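Local coordinates for outer membrane protein assembly factor BamA (Haemophilus ducreyi, PDB 4K3C) that probably takes part, as a component of the Bam complex, in assembling beta-barrel proteins and inserting them into the outer membrane, at residues Thr128-Thr133 with Arg157-Ile162. Numbering follows the deposited sequence.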
loop_
_atom_site.group_PDB
_atom_site.type_symbol
_atom_site.label_atom_id
_atom_site.label_comp_id
_atom_site.label_asym_id
_atom_site.label_seq_id
_atom_site.Cartn_x
_atom_site.Cartn_y
_atom_site.Cartn_z
ATOM N N THR A 128 -7.929 -4.368 -16.275
ATOM C CA THR A 128 -8.436 -3.141 -15.677
ATOM C C THR A 128 -9.642 -3.499 -14.852
ATOM O O THR A 128 -9.916 -2.878 -13.829
ATOM C CB THR A 128 -8.926 -2.149 -16.728
ATOM O OG1 THR A 128 -9.853 -2.806 -17.605
ATOM C CG2 THR A 128 -7.770 -1.596 -17.530
ATOM N N GLY A 129 -10.375 -4.499 -15.321
ATOM C CA GLY A 129 -11.593 -4.912 -14.661
ATOM C C GLY A 129 -12.837 -4.346 -15.319
ATOM O O GLY A 129 -13.952 -4.772 -15.020
ATOM N N PHE A 130 -12.655 -3.398 -16.232
ATOM C CA PHE A 130 -13.784 -2.658 -16.776
ATOM C C PHE A 130 -14.608 -3.443 -17.766
ATOM O O PHE A 130 -15.767 -3.116 -18.007
ATOM C CB PHE A 130 -13.300 -1.387 -17.449
ATOM C CG PHE A 130 -12.691 -0.409 -16.509
ATOM C CD1 PHE A 130 -13.013 -0.434 -15.165
ATOM C CD2 PHE A 130 -11.802 0.542 -16.961
ATOM C CE1 PHE A 130 -12.460 0.477 -14.294
ATOM C CE2 PHE A 130 -11.246 1.449 -16.092
ATOM C CZ PHE A 130 -11.574 1.420 -14.762
ATOM N N TYR A 131 -14.016 -4.448 -18.380
ATOM C CA TYR A 131 -14.664 -5.154 -19.464
ATOM C C TYR A 131 -14.600 -6.632 -19.261
ATOM O O TYR A 131 -13.715 -7.115 -18.610
ATOM C CB TYR A 131 -13.991 -4.823 -20.774
ATOM C CG TYR A 131 -13.480 -3.423 -20.851
ATOM C CD1 TYR A 131 -14.318 -2.378 -21.081
ATOM C CD2 TYR A 131 -12.155 -3.148 -20.680
ATOM C CE1 TYR A 131 -13.853 -1.115 -21.141
ATOM C CE2 TYR A 131 -11.690 -1.879 -20.737
ATOM C CZ TYR A 131 -12.543 -0.874 -20.973
ATOM O OH TYR A 131 -12.076 0.392 -21.024
ATOM N N GLU A 132 -15.552 -7.355 -19.824
ATOM C CA GLU A 132 -15.563 -8.801 -19.736
ATOM C C GLU A 132 -14.757 -9.339 -20.881
ATOM O O GLU A 132 -14.104 -10.349 -20.777
ATOM C CB GLU A 132 -16.979 -9.341 -19.878
ATOM C CG GLU A 132 -17.886 -9.115 -18.715
ATOM C CD GLU A 132 -17.754 -10.171 -17.646
ATOM O OE1 GLU A 132 -16.990 -11.120 -17.829
ATOM O OE2 GLU A 132 -18.411 -10.060 -16.601
ATOM N N THR A 133 -14.822 -8.615 -21.980
ATOM C CA THR A 133 -14.390 -9.055 -23.275
ATOM C C THR A 133 -13.653 -7.935 -23.967
ATOM O O THR A 133 -14.152 -6.840 -24.057
ATOM C CB THR A 133 -15.633 -9.382 -24.086
ATOM O OG1 THR A 133 -16.216 -10.567 -23.565
ATOM C CG2 THR A 133 -15.345 -9.592 -25.544
ATOM N N ARG A 157 -18.971 -4.090 -18.461
ATOM C CA ARG A 157 -19.274 -5.033 -17.412
ATOM C C ARG A 157 -19.581 -4.337 -16.096
ATOM O O ARG A 157 -19.154 -3.203 -15.881
ATOM C CB ARG A 157 -18.120 -6.020 -17.248
ATOM C CG ARG A 157 -17.052 -5.579 -16.271
ATOM C CD ARG A 157 -16.267 -6.781 -15.784
ATOM N NE ARG A 157 -15.455 -6.445 -14.620
ATOM C CZ ARG A 157 -15.394 -7.175 -13.514
ATOM N NH1 ARG A 157 -16.099 -8.299 -13.428
ATOM N NH2 ARG A 157 -14.625 -6.781 -12.503
ATOM N N ASN A 158 -20.324 -5.023 -15.226
ATOM C CA ASN A 158 -20.680 -4.492 -13.912
ATOM C C ASN A 158 -19.436 -4.204 -13.058
ATOM O O ASN A 158 -18.782 -5.114 -12.555
ATOM C CB ASN A 158 -21.639 -5.438 -13.175
ATOM C CG ASN A 158 -22.277 -4.789 -11.942
ATOM O OD1 ASN A 158 -21.920 -3.673 -11.557
ATOM N ND2 ASN A 158 -23.228 -5.489 -11.321
ATOM N N THR A 159 -19.128 -2.926 -12.902
ATOM C CA THR A 159 -17.924 -2.501 -12.213
ATOM C C THR A 159 -18.287 -1.973 -10.837
ATOM O O THR A 159 -17.527 -1.236 -10.204
ATOM C CB THR A 159 -17.181 -1.444 -13.035
ATOM O OG1 THR A 159 -18.133 -0.669 -13.787
ATOM C CG2 THR A 159 -16.228 -2.128 -14.012
ATOM N N GLY A 160 -19.475 -2.366 -10.391
ATOM C CA GLY A 160 -19.965 -2.027 -9.071
ATOM C C GLY A 160 -19.777 -3.207 -8.131
ATOM O O GLY A 160 -20.049 -4.356 -8.492
ATOM N N SER A 161 -19.286 -2.923 -6.928
ATOM C CA SER A 161 -19.058 -3.947 -5.927
ATOM C C SER A 161 -19.672 -3.527 -4.602
ATOM O O SER A 161 -19.798 -2.334 -4.309
ATOM C CB SER A 161 -17.561 -4.171 -5.735
ATOM O OG SER A 161 -17.091 -3.553 -4.535
ATOM N N ILE A 162 -20.063 -4.508 -3.798
ATOM C CA ILE A 162 -20.424 -4.234 -2.414
ATOM C C ILE A 162 -19.574 -5.166 -1.592
ATOM O O ILE A 162 -19.265 -6.266 -2.036
ATOM C CB ILE A 162 -21.941 -4.403 -2.111
ATOM C CG1 ILE A 162 -22.260 -3.846 -0.722
ATOM C CG2 ILE A 162 -22.355 -5.848 -2.199
ATOM C CD1 ILE A 162 -23.704 -4.001 -0.303
#
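The Phe130 ring meets Thr159 at its edge, near the ring plane, where Thr159 CG2 lies 3.8 Å from Phe130 CD1. On one face of that ring sits Thr128 CB, shifted toward the rim, while Phe130 CB in turn lies over the centre of the Tyr131 ring. The guanidinium of Arg157 has Glu132 OE2 at its edge, with Tyr131 O approaching obliquely. Arg157 carries most of the contact: its side chain runs extended from CG to NE along the backbone of the turn, its aliphatic part against the carbonyls, with CG 3.3 Å from Phe130 O. Arg157 NE and Gly129 O are placed too close together to be trusted, so the exact pose of the guanidinium is doubtful and no hydrogen bond should be read from it. Glu132 comes across Arg157 at about a right angle. Its CG, anti to the carbonyl carbon (chi1 -72°), packs on Arg157 CB, and a bend at chi2 carries the carboxylate on, its plane 81° from the guanidinium as modelled. The charges stay beyond salt-bridge range, Glu132 OE2 lying 4.3 Å from Arg157 NH1, so any attraction is probably modest. Each segment also closes a small turn of its own: Phe130 N donates to Thr128 OG1 in a nearly straight bond (170°), an ST turn, and Gly160 N donates to Asn158 OD1, an Asx turn leading into strand 160-169. Thr159 OG1 bonds to Asp183 O, tying the linker to the next barrel strand, 175-185, on which Phe130 also packs. Strand 131-136 is an edge strand of the mixed sheet in the last periplasmic POTRA domain, and 160-169 opens the membrane barrel: this is the POTRA-to-barrel junction of an Omp85 protein.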